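PDB 3LLK: sulfhydryl oxidase 1 from Homo sapiens, which catalyses the FAD-dependent oxidation of thiols to disulfides, passing the electrons to molecular oxygen. Local coordinates for residues A[198-203]-A[213-218]; A[16-21]-A[106-111]; A[129-134]-A[187-192]. One frame throughout, in Å; residues are numbered along the deposited sequence.

Contact 1 (A[198-203]-A[213-218]); sequences RVNARL and FPKVQW. With FAD (flavin-adenine dinucleotide), chain D.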
loop_
_atom_site.group_PDB
_atom_site.type_symbol
_atom_site.label_atom_id
_atom_site.label_comp_id
_atom_site.label_asym_id
_atom_site.label_seq_id
_atom_site.Cartn_x
_atom_site.Cartn_y
_atom_site.Cartn_z
ATOM N N ARG A 198 -11.441 -8.289 6.173
ATOM C CA ARG A 198 -11.436 -9.064 7.410
ATOM C C ARG A 198 -10.917 -8.165 8.543
ATOM O O ARG A 198 -11.327 -8.293 9.699
ATOM C CB ARG A 198 -10.555 -10.296 7.250
ATOM C CG ARG A 198 -11.056 -11.270 6.183
ATOM C CD ARG A 198 -10.208 -12.532 6.179
ATOM N NE ARG A 198 -10.354 -13.250 7.436
ATOM C CZ ARG A 198 -9.375 -13.914 8.039
ATOM N NH1 ARG A 198 -8.166 -13.948 7.499
ATOM N NH2 ARG A 198 -9.611 -14.551 9.178
ATOM N N VAL A 199 -10.012 -7.253 8.196
ATOM C CA VAL A 199 -9.462 -6.307 9.162
ATOM C C VAL A 199 -10.540 -5.273 9.464
ATOM O O VAL A 199 -10.728 -4.868 10.617
ATOM C CB VAL A 199 -8.196 -5.585 8.602
ATOM C CG1 VAL A 199 -7.786 -4.432 9.521
ATOM C CG2 VAL A 199 -7.048 -6.582 8.491
ATOM N N ASN A 200 -11.253 -4.855 8.420
ATOM C CA ASN A 200 -12.314 -3.873 8.577
ATOM C C ASN A 200 -13.361 -4.366 9.571
ATOM O O ASN A 200 -13.852 -3.598 10.403
ATOM C CB ASN A 200 -12.992 -3.573 7.228
ATOM C CG ASN A 200 -12.120 -2.737 6.305
ATOM O OD1 ASN A 200 -11.128 -2.145 6.734
ATOM N ND2 ASN A 200 -12.494 -2.675 5.028
ATOM N N ALA A 201 -13.695 -5.650 9.481
ATOM C CA ALA A 201 -14.691 -6.245 10.360
ATOM C C ALA A 201 -14.289 -6.186 11.836
ATOM O O ALA A 201 -15.112 -5.854 12.686
ATOM C CB ALA A 201 -14.962 -7.693 9.944
ATOM N N ARG A 202 -13.034 -6.508 12.138
ATOM C CA ARG A 202 -12.566 -6.478 13.522
ATOM C C ARG A 202 -12.469 -5.070 14.089
ATOM O O ARG A 202 -12.611 -4.882 15.299
ATOM C CB ARG A 202 -11.188 -7.140 13.672
ATOM C CG ARG A 202 -11.207 -8.645 13.880
ATOM C CD ARG A 202 -11.345 -9.361 12.572
ATOM N NE ARG A 202 -11.343 -10.810 12.729
ATOM C CZ ARG A 202 -11.589 -11.650 11.733
ATOM N NH1 ARG A 202 -11.849 -11.170 10.523
ATOM N NH2 ARG A 202 -11.594 -12.960 11.949
ATOM N N LEU A 203 -12.223 -4.092 13.218
ATOM C CA LEU A 203 -12.081 -2.698 13.636
ATOM C C LEU A 203 -13.384 -1.902 13.647
ATOM O O LEU A 203 -13.457 -0.829 14.244
ATOM C CB LEU A 203 -11.068 -1.980 12.736
ATOM C CG LEU A 203 -9.612 -2.439 12.846
ATOM C CD1 LEU A 203 -8.713 -1.538 12.020
ATOM C CD2 LEU A 203 -9.182 -2.397 14.306
ATOM N N PHE A 213 -15.288 8.269 9.561
ATOM C CA PHE A 213 -15.041 7.263 8.530
ATOM C C PHE A 213 -15.244 5.859 9.097
ATOM O O PHE A 213 -14.287 5.112 9.301
ATOM C CB PHE A 213 -13.617 7.428 7.998
ATOM C CG PHE A 213 -13.389 8.738 7.302
ATOM C CD1 PHE A 213 -13.724 8.894 5.956
ATOM C CD2 PHE A 213 -12.890 9.831 8.001
ATOM C CE1 PHE A 213 -13.569 10.119 5.316
ATOM C CE2 PHE A 213 -12.730 11.068 7.367
ATOM C CZ PHE A 213 -13.074 11.208 6.019
ATOM N N PRO A 214 -16.506 5.485 9.362
ATOM C CA PRO A 214 -16.866 4.173 9.913
ATOM C C PRO A 214 -16.407 3.027 9.023
ATOM O O PRO A 214 -16.467 3.125 7.800
ATOM C CB PRO A 214 -18.391 4.234 9.995
ATOM C CG PRO A 214 -18.682 5.696 10.095
ATOM C CD PRO A 214 -17.712 6.300 9.129
ATOM N N LYS A 215 -15.960 1.940 9.642
ATOM C CA LYS A 215 -15.510 0.770 8.899
ATOM C C LYS A 215 -16.705 0.048 8.277
ATOM O O LYS A 215 -17.759 -0.073 8.900
ATOM C CB LYS A 215 -14.775 -0.198 9.830
ATOM C CG LYS A 215 -13.507 0.353 10.450
ATOM C CD LYS A 215 -12.479 0.692 9.385
ATOM C CE LYS A 215 -11.165 1.113 10.005
ATOM N NZ LYS A 215 -10.158 1.453 8.963
ATOM N N VAL A 216 -16.547 -0.411 7.041
ATOM C CA VAL A 216 -17.605 -1.154 6.363
ATOM C C VAL A 216 -16.955 -2.195 5.461
ATOM O O VAL A 216 -15.747 -2.144 5.212
ATOM C CB VAL A 216 -18.482 -0.249 5.472
ATOM C CG1 VAL A 216 -18.962 0.962 6.258
ATOM C CG2 VAL A 216 -17.706 0.170 4.233
ATOM N N GLN A 217 -17.753 -3.147 4.991
ATOM C CA GLN A 217 -17.259 -4.161 4.074
ATOM C C GLN A 217 -17.228 -3.420 2.742
ATOM O O GLN A 217 -18.268 -3.112 2.147
ATOM C CB GLN A 217 -18.207 -5.357 4.059
ATOM C CG GLN A 217 -18.143 -6.133 5.374
ATOM C CD GLN A 217 -16.744 -6.667 5.660
ATOM O OE1 GLN A 217 -16.337 -7.699 5.123
ATOM N NE2 GLN A 217 -15.994 -5.952 6.497
ATOM N N TRP A 218 -16.009 -3.123 2.308
ATOM C CA TRP A 218 -15.726 -2.341 1.110
ATOM C C TRP A 218 -15.590 -3.160 -0.180
ATOM O O TRP A 218 -15.006 -4.237 -0.181
ATOM C CB TRP A 218 -14.438 -1.559 1.379
ATOM C CG TRP A 218 -14.179 -0.400 0.497
ATOM C CD1 TRP A 218 -14.482 0.903 0.751
ATOM C CD2 TRP A 218 -13.501 -0.421 -0.760
ATOM N NE1 TRP A 218 -14.023 1.702 -0.267
ATOM C CE2 TRP A 218 -13.417 0.915 -1.210
ATOM C CE3 TRP A 218 -12.951 -1.440 -1.551
ATOM C CZ2 TRP A 218 -12.801 1.263 -2.421
ATOM C CZ3 TRP A 218 -12.336 -1.094 -2.758
ATOM C CH2 TRP A 218 -12.267 0.247 -3.177
HETATM P PA FAD D . -8.292 2.058 5.744
HETATM O O1A FAD D . -6.917 2.555 6.022
HETATM O O2A FAD D . -8.795 0.744 6.227
HETATM O O5B FAD D . -8.596 2.113 4.206
HETATM C C5B FAD D . -7.936 2.950 3.254
HETATM C C4B FAD D . -9.014 3.173 2.226
HETATM O O4B FAD D . -8.867 2.077 1.283
HETATM C C3B FAD D . -10.502 3.518 2.459
HETATM O O3B FAD D . -10.790 4.884 2.754
HETATM C C2B FAD D . -11.084 2.956 1.243
HETATM O O2B FAD D . -11.138 3.819 0.149
HETATM C C1B FAD D . -10.198 1.761 0.861
HETATM N N9A FAD D . -10.541 0.450 1.316
HETATM C C8A FAD D . -11.258 -0.022 2.447
HETATM N N7A FAD D . -11.419 -1.301 2.531
HETATM C C5A FAD D . -10.783 -1.746 1.380
HETATM C C6A FAD D . -10.654 -3.054 0.873
HETATM N N6A FAD D . -11.186 -4.131 1.466
HETATM N N1A FAD D . -9.994 -3.268 -0.322
HETATM C C2A FAD D . -9.509 -2.256 -1.093
HETATM N N3A FAD D . -9.636 -0.950 -0.597
HETATM C C4A FAD D . -10.289 -0.756 0.660
HETATM N N1 FAD D . -5.153 -1.119 12.947
HETATM C C2 FAD D . -5.540 -1.584 14.186
HETATM O O2 FAD D . -6.011 -0.746 14.973
HETATM N N3 FAD D . -5.335 -2.954 14.290
HETATM C C4 FAD D . -4.806 -3.841 13.321
HETATM O O4 FAD D . -4.643 -5.074 13.603
HETATM C C4X FAD D . -4.446 -3.275 12.114
HETATM N N5 FAD D . -3.804 -4.063 11.105
HETATM C C5X FAD D . -3.300 -3.532 9.888
HETATM C C6 FAD D . -2.585 -4.390 9.030
HETATM C C7 FAD D . -2.104 -3.857 7.801
HETATM C C7M FAD D . -1.336 -4.845 6.923
HETATM C C8 FAD D . -2.337 -2.496 7.438
HETATM C C8M FAD D . -1.945 -1.757 6.175
HETATM C C9 FAD D . -3.020 -1.669 8.330
HETATM C C9A FAD D . -3.496 -2.091 9.600
HETATM N N10 FAD D . -4.250 -1.411 10.686
HETATM C C10 FAD D . -4.629 -1.870 11.920
HETATM C "C1'" FAD D . -4.752 -0.114 10.356
HETATM C "C2'" FAD D . -6.117 -0.006 9.748
HETATM O "O2'" FAD D . -6.350 -1.095 8.820
HETATM C "C3'" FAD D . -6.477 1.265 9.041
HETATM O "O3'" FAD D . -5.509 1.556 8.041
HETATM C "C4'" FAD D . -6.803 2.516 9.839
HETATM O "O4'" FAD D . -7.614 2.189 11.006
HETATM C "C5'" FAD D . -7.360 3.670 9.123
HETATM O "O5'" FAD D . -8.647 3.276 8.640
HETATM P P FAD D . -9.450 4.017 7.538
HETATM O O1P FAD D . -10.828 3.938 8.026
HETATM O O2P FAD D . -8.949 5.391 7.271
HETATM O O3P FAD D . -9.332 3.195 6.158
HETATM O O HOH W 1 -9.224 -1.274 8.293
#
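Asn200 and Lys215 meet where the last turns of a helix run beside an extended loop, and the two side chains cross at about a right angle. The direct contact is mostly apolar or backbone. Lys215 CB rests 3.6 Å from Asn200 O, and its CG lies 4.1 Å from Leu203 CB. The polar ends turn to FAD. Asn200 ND2 donates to adenine N7A at 3.0 Å with an N-H...N angle of 158°, and it also bonds to Asn197 OD1, which helps fix the rotation of the amide. Lys215 bends at its second torsion (chi2 -62°) and sends NZ among the diphosphate oxygens. Its bond to O2A is weak, and its very short approaches to the diphosphate make the exact position of the amine doubtful. One water joins both residues to the cofactor. It donates to Asn200 OD1 at 2.6 Å and to FAD O2A, accepts from Lys215 NZ, and also bonds to FAD O2'.

Aromatic packing holds the adenine. It lies over one face of the Trp218 indole, with C4A 3.4 Å above the plane and offset toward the rim. With an alanine in place of Trp218, that adenine face would probably lose its stacking partner and a gap would open beside Phe245 and His249. Leu203 CD2 touches the flavin end, 3.6 Å from FAD O2.

Asn197, one turn earlier, also bonds to Gln217 and to Trp218 O. The contact sits at the C-terminal end of helix 185-203. Phe245 and His249 of helix 239-249 pack against Trp218, while Met174 of helix 165-179 meets Val199.

Contact 2 (A[16-21]-A[106-111]); sequences MADLES and IGCQGS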
loop_
_atom_site.group_PDB
_atom_site.type_symbol
_atom_site.label_atom_id
_atom_site.label_comp_id
_atom_site.label_asym_id
_atom_site.label_seq_id
_atom_site.Cartn_x
_atom_site.Cartn_y
_atom_site.Cartn_z
ATOM N N MET A 16 -3.245 11.620 -5.654
ATOM C CA MET A 16 -1.817 11.413 -5.810
ATOM C C MET A 16 -1.079 11.837 -4.539
ATOM O O MET A 16 -0.039 11.269 -4.199
ATOM C CB MET A 16 -1.286 12.194 -7.018
ATOM C CG MET A 16 0.146 11.818 -7.406
ATOM S SD MET A 16 0.331 10.079 -7.981
ATOM C CE MET A 16 0.050 10.273 -9.725
ATOM N N ALA A 17 -1.630 12.828 -3.836
ATOM C CA ALA A 17 -1.019 13.324 -2.609
ATOM C C ALA A 17 -0.911 12.222 -1.551
ATOM O O ALA A 17 0.090 12.144 -0.837
ATOM C CB ALA A 17 -1.826 14.512 -2.052
ATOM N N ASP A 18 -1.939 11.383 -1.437
ATOM C CA ASP A 18 -1.900 10.299 -0.462
ATOM C C ASP A 18 -0.808 9.300 -0.851
ATOM O O ASP A 18 -0.063 8.824 0.005
ATOM C CB ASP A 18 -3.251 9.566 -0.370
ATOM C CG ASP A 18 -4.372 10.439 0.193
ATOM O OD1 ASP A 18 -4.238 10.965 1.329
ATOM O OD2 ASP A 18 -5.402 10.583 -0.504
ATOM N N LEU A 19 -0.701 8.995 -2.142
ATOM C CA LEU A 19 0.296 8.035 -2.599
ATOM C C LEU A 19 1.732 8.535 -2.413
ATOM O O LEU A 19 2.586 7.795 -1.922
ATOM C CB LEU A 19 0.043 7.661 -4.070
ATOM C CG LEU A 19 -1.291 6.953 -4.359
ATOM C CD1 LEU A 19 -1.525 6.856 -5.868
ATOM C CD2 LEU A 19 -1.280 5.560 -3.732
ATOM N N GLU A 20 2.003 9.776 -2.808
ATOM C CA GLU A 20 3.347 10.327 -2.658
ATOM C C GLU A 20 3.719 10.518 -1.181
ATOM O O GLU A 20 4.884 10.377 -0.807
ATOM C CB GLU A 20 3.472 11.658 -3.409
ATOM C CG GLU A 20 3.163 11.536 -4.899
ATOM C CD GLU A 20 3.510 12.786 -5.696
ATOM O OE1 GLU A 20 3.417 13.907 -5.145
ATOM O OE2 GLU A 20 3.858 12.646 -6.883
ATOM N N SER A 21 2.735 10.839 -0.347
ATOM C CA SER A 21 2.992 11.009 1.079
ATOM C C SER A 21 3.355 9.656 1.675
ATOM O O SER A 21 4.217 9.569 2.550
ATOM C CB SER A 21 1.765 11.585 1.797
ATOM O OG SER A 21 1.571 12.953 1.472
ATOM N N ILE A 106 -5.222 13.502 1.836
ATOM C CA ILE A 106 -6.434 14.080 1.289
ATOM C C ILE A 106 -7.527 13.039 1.450
ATOM O O ILE A 106 -8.476 13.241 2.207
ATOM C CB ILE A 106 -6.278 14.486 -0.195
ATOM C CG1 ILE A 106 -5.192 15.557 -0.329
ATOM C CG2 ILE A 106 -7.598 15.044 -0.716
ATOM C CD1 ILE A 106 -5.048 16.129 -1.740
ATOM N N GLY A 107 -7.387 11.912 0.762
ATOM C CA GLY A 107 -8.381 10.863 0.877
ATOM C C GLY A 107 -8.139 10.038 2.131
ATOM O O GLY A 107 -8.955 9.195 2.503
ATOM N N CYS A 108 -7.010 10.290 2.785
ATOM C CA CYS A 108 -6.646 9.569 4.002
ATOM C C CYS A 108 -6.572 10.483 5.229
ATOM O O CYS A 108 -5.990 10.133 6.260
ATOM C CB CYS A 108 -5.309 8.868 3.787
ATOM S SG CYS A 108 -5.435 7.284 2.893
ATOM N N GLN A 109 -7.185 11.652 5.106
ATOM C CA GLN A 109 -7.214 12.650 6.170
ATOM C C GLN A 109 -8.099 12.216 7.341
ATOM O O GLN A 109 -9.292 12.027 7.175
ATOM C CB GLN A 109 -7.737 13.967 5.584
ATOM C CG GLN A 109 -7.936 15.092 6.577
ATOM C CD GLN A 109 -6.638 15.575 7.159
ATOM O OE1 GLN A 109 -6.069 14.940 8.049
ATOM N NE2 GLN A 109 -6.142 16.703 6.647
ATOM N N GLY A 110 -7.517 12.051 8.524
ATOM C CA GLY A 110 -8.321 11.665 9.673
ATOM C C GLY A 110 -9.043 12.879 10.246
ATOM O O GLY A 110 -8.559 14.000 10.090
ATOM N N SER A 111 -10.195 12.675 10.889
ATOM C CA SER A 111 -10.937 13.793 11.484
ATOM C C SER A 111 -10.123 14.339 12.657
ATOM O O SER A 111 -10.383 15.426 13.166
ATOM C CB SER A 111 -12.327 13.344 11.958
ATOM O OG SER A 111 -12.252 12.355 12.974
#
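Asp18 reaches from the first turn of helix 16-30 into the backbone of the 106-111 loop. Its CB points toward the loop. CG stands beside the backbone N and anti to the carbonyl carbon (chi1 -66°), which carries the carboxylate out to a row of three amides. CG itself lies 3.4 Å from Gly107 N. The two oxygens then share the work. OD1 accepts from Ile106 N at 2.8 Å, in a nearly straight bond with an N-H...O angle of 164°. The donor comes from the syn side but 32° out of the carboxylate plane. OD1 also takes a weak bond from Cys108 N, and Cys108 CB packs 3.4 Å from the same oxygen. OD2 uses its syn lone pair for Gly107 N, at 2.7 Å.

Next to this polar core is a small apolar contact. Ala17 CB touches Ile106 CD1 at 3.6 Å, and Tyr15 of strand 14-15 also packs on Ile106.

The three donors are consecutive residues of a type I beta turn, Ile106 to Gln109. One carboxylate thus gathers successive N-H groups and pins the start of the turn to the helix. Cys108, the last of the three, forms a disulfide with Cys120, so the same turn is joined covalently to helix 118-134. The Cys108 side chain lies about 5 Å from FAD, so Asp18 anchors a loop close to the cofactor. Asp18 is buried, and the three N-H groups probably help to offset its negative charge there. A side chain held by two firm bonds and one weak one is likely to have little freedom to rotate.

Contact 3 (A[129-134]-A[187-192]); sequences LTVQAA and AAVLWL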
loop_
_atom_site.group_PDB
_atom_site.type_symbol
_atom_site.label_atom_id
_atom_site.label_comp_id
_atom_site.label_asym_id
_atom_site.label_seq_id
_atom_site.Cartn_x
_atom_site.Cartn_y
_atom_site.Cartn_z
ATOM N N LEU A 129 -0.660 -1.305 -6.031
ATOM C CA LEU A 129 0.434 -2.110 -6.550
ATOM C C LEU A 129 -0.090 -3.449 -7.075
ATOM O O LEU A 129 0.332 -3.888 -8.136
ATOM C CB LEU A 129 1.511 -2.342 -5.474
ATOM C CG LEU A 129 2.279 -1.080 -5.043
ATOM C CD1 LEU A 129 3.219 -1.400 -3.892
ATOM C CD2 LEU A 129 3.061 -0.530 -6.234
ATOM N N THR A 130 -1.007 -4.090 -6.350
ATOM C CA THR A 130 -1.537 -5.376 -6.820
ATOM C C THR A 130 -2.304 -5.227 -8.126
ATOM O O THR A 130 -2.191 -6.073 -9.028
ATOM C CB THR A 130 -2.462 -6.068 -5.778
ATOM O OG1 THR A 130 -3.584 -5.231 -5.468
ATOM C CG2 THR A 130 -1.690 -6.379 -4.516
ATOM N N VAL A 131 -3.079 -4.151 -8.238
ATOM C CA VAL A 131 -3.847 -3.929 -9.444
ATOM C C VAL A 131 -2.953 -3.605 -10.631
ATOM O O VAL A 131 -3.172 -4.115 -11.724
ATOM C CB VAL A 131 -4.902 -2.821 -9.255
ATOM C CG1 VAL A 131 -5.562 -2.496 -10.599
ATOM C CG2 VAL A 131 -5.967 -3.303 -8.258
ATOM N N GLN A 132 -1.950 -2.762 -10.425
ATOM C CA GLN A 132 -1.030 -2.428 -11.502
ATOM C C GLN A 132 -0.408 -3.717 -12.048
ATOM O O GLN A 132 -0.252 -3.879 -13.256
ATOM C CB GLN A 132 0.087 -1.521 -10.994
ATOM C CG GLN A 132 -0.329 -0.099 -10.682
ATOM C CD GLN A 132 -0.354 0.784 -11.917
ATOM O OE1 GLN A 132 -1.306 0.762 -12.689
ATOM N NE2 GLN A 132 0.702 1.560 -12.108
ATOM N N ALA A 133 -0.060 -4.630 -11.144
ATOM C CA ALA A 133 0.560 -5.901 -11.526
ATOM C C ALA A 133 -0.397 -6.829 -12.261
ATOM O O ALA A 133 0.041 -7.729 -12.982
ATOM C CB ALA A 133 1.101 -6.618 -10.282
ATOM N N ALA A 134 -1.695 -6.616 -12.063
ATOM C CA ALA A 134 -2.709 -7.448 -12.691
ATOM C C ALA A 134 -3.146 -6.899 -14.043
ATOM O O ALA A 134 -3.788 -7.599 -14.823
ATOM C CB ALA A 134 -3.915 -7.594 -11.768
ATOM N N ALA A 187 -5.864 -13.057 -8.501
ATOM C CA ALA A 187 -6.113 -13.671 -7.204
ATOM C C ALA A 187 -5.452 -12.831 -6.112
ATOM O O ALA A 187 -6.007 -12.672 -5.022
ATOM C CB ALA A 187 -5.553 -15.096 -7.177
ATOM N N ALA A 188 -4.260 -12.311 -6.405
ATOM C CA ALA A 188 -3.527 -11.498 -5.438
ATOM C C ALA A 188 -4.317 -10.231 -5.138
ATOM O O ALA A 188 -4.374 -9.779 -3.992
ATOM C CB ALA A 188 -2.143 -11.146 -5.973
ATOM N N VAL A 189 -4.934 -9.666 -6.169
ATOM C CA VAL A 189 -5.741 -8.464 -5.988
ATOM C C VAL A 189 -6.903 -8.756 -5.042
ATOM O O VAL A 189 -7.167 -7.994 -4.109
ATOM C CB VAL A 189 -6.317 -7.957 -7.331
ATOM C CG1 VAL A 189 -7.460 -6.970 -7.077
ATOM C CG2 VAL A 189 -5.214 -7.281 -8.143
ATOM N N LEU A 190 -7.592 -9.867 -5.292
ATOM C CA LEU A 190 -8.736 -10.261 -4.484
ATOM C C LEU A 190 -8.317 -10.681 -3.087
ATOM O O LEU A 190 -9.053 -10.483 -2.126
ATOM C CB LEU A 190 -9.491 -11.408 -5.159
ATOM C CG LEU A 190 -10.225 -11.066 -6.457
ATOM C CD1 LEU A 190 -10.765 -12.339 -7.093
ATOM C CD2 LEU A 190 -11.357 -10.088 -6.166
ATOM N N TRP A 191 -7.142 -11.284 -2.975
ATOM C CA TRP A 191 -6.659 -11.723 -1.671
ATOM C C TRP A 191 -6.455 -10.535 -0.738
ATOM O O TRP A 191 -6.830 -10.581 0.436
ATOM C CB TRP A 191 -5.327 -12.476 -1.784
ATOM C CG TRP A 191 -4.892 -13.012 -0.444
ATOM C CD1 TRP A 191 -5.241 -14.211 0.108
ATOM C CD2 TRP A 191 -4.140 -12.315 0.562
ATOM N NE1 TRP A 191 -4.766 -14.305 1.392
ATOM C CE2 TRP A 191 -4.086 -13.157 1.699
ATOM C CE3 TRP A 191 -3.514 -11.063 0.617
ATOM C CZ2 TRP A 191 -3.429 -12.788 2.876
ATOM C CZ3 TRP A 191 -2.857 -10.693 1.792
ATOM C CH2 TRP A 191 -2.822 -11.559 2.905
ATOM N N LEU A 192 -5.835 -9.481 -1.256
ATOM C CA LEU A 192 -5.567 -8.293 -0.444
ATOM C C LEU A 192 -6.876 -7.596 -0.102
ATOM O O LEU A 192 -7.062 -7.100 1.010
ATOM C CB LEU A 192 -4.655 -7.322 -1.198
ATOM C CG LEU A 192 -4.061 -6.182 -0.359
ATOM C CD1 LEU A 192 -3.257 -6.747 0.794
ATOM C CD2 LEU A 192 -3.189 -5.301 -1.248
HETATM O O HOH W 2 -6.148 -5.546 -3.992
#
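Val189, Thr130 and Leu192 carry most of this contact between two nearly antiparallel helices. The axes of the segments come within 8.7 Å, at 163° between their directions. Val189 is the centre. Its CG2 lies anti to the carbonyl carbon and beside the backbone N, and this branch does most of the touching. It meets Thr130 O at 3.4 Å, Ala134 CB at 3.9 Å and Val131 CG2 at 4.1 Å. Its other branch, CG1, also reaches Val131 CG2.

Thr130 divides its two branches. OG1 lies beside Val189 CG2, and the methyl CG2 meets Leu192 CD2 at 3.8 Å. The hydroxyl takes the place between the backbone N and the carbonyl carbon (chi1 60°), where it bonds to His127 O in the preceding turn. It is also linked to the other helix through one water, which donates to OG1 at 3.0 Å and to Val189 O at 2.7 Å. This is a polar bridge in an otherwise apolar interface.

Such packing is consistent with the FAD-binding helical bundle of the Erv/ALR fold, and the Leu192 side chain is about 7 Å from FAD. Leu151 of helix 150-161 touches both Thr130 and Ala188. Leu243 and Leu246 of helix 239-249 pack on Val189, and Lys247 of that helix reaches Ala134. Phe48, Val51 and Leu52 of helix 39-55 touch Leu129 on another side of helix 118-134.

From the N terminus, contact 2 comes first. It brings helix 16-30 to the loop before helix 118-134 and closes a long, largely helical stretch. Contact 3 follows, joining the end of helix 118-134 to helix 185-203 across 52 residues. Contact 1 closes last, over a short loop of nine residues after helix 185-203. The three loops follow in series and none nests in or crosses another. Contacts 1 and 3 share helix 185-203 within the Erv1/Alr-like part of the chain, and contact 2 ties the preceding part to the loop that leads into helix 118-134. Contacts 1 and 2 touch directly, where Phe213 CE2 packs 3.6 Å from Gln109 O.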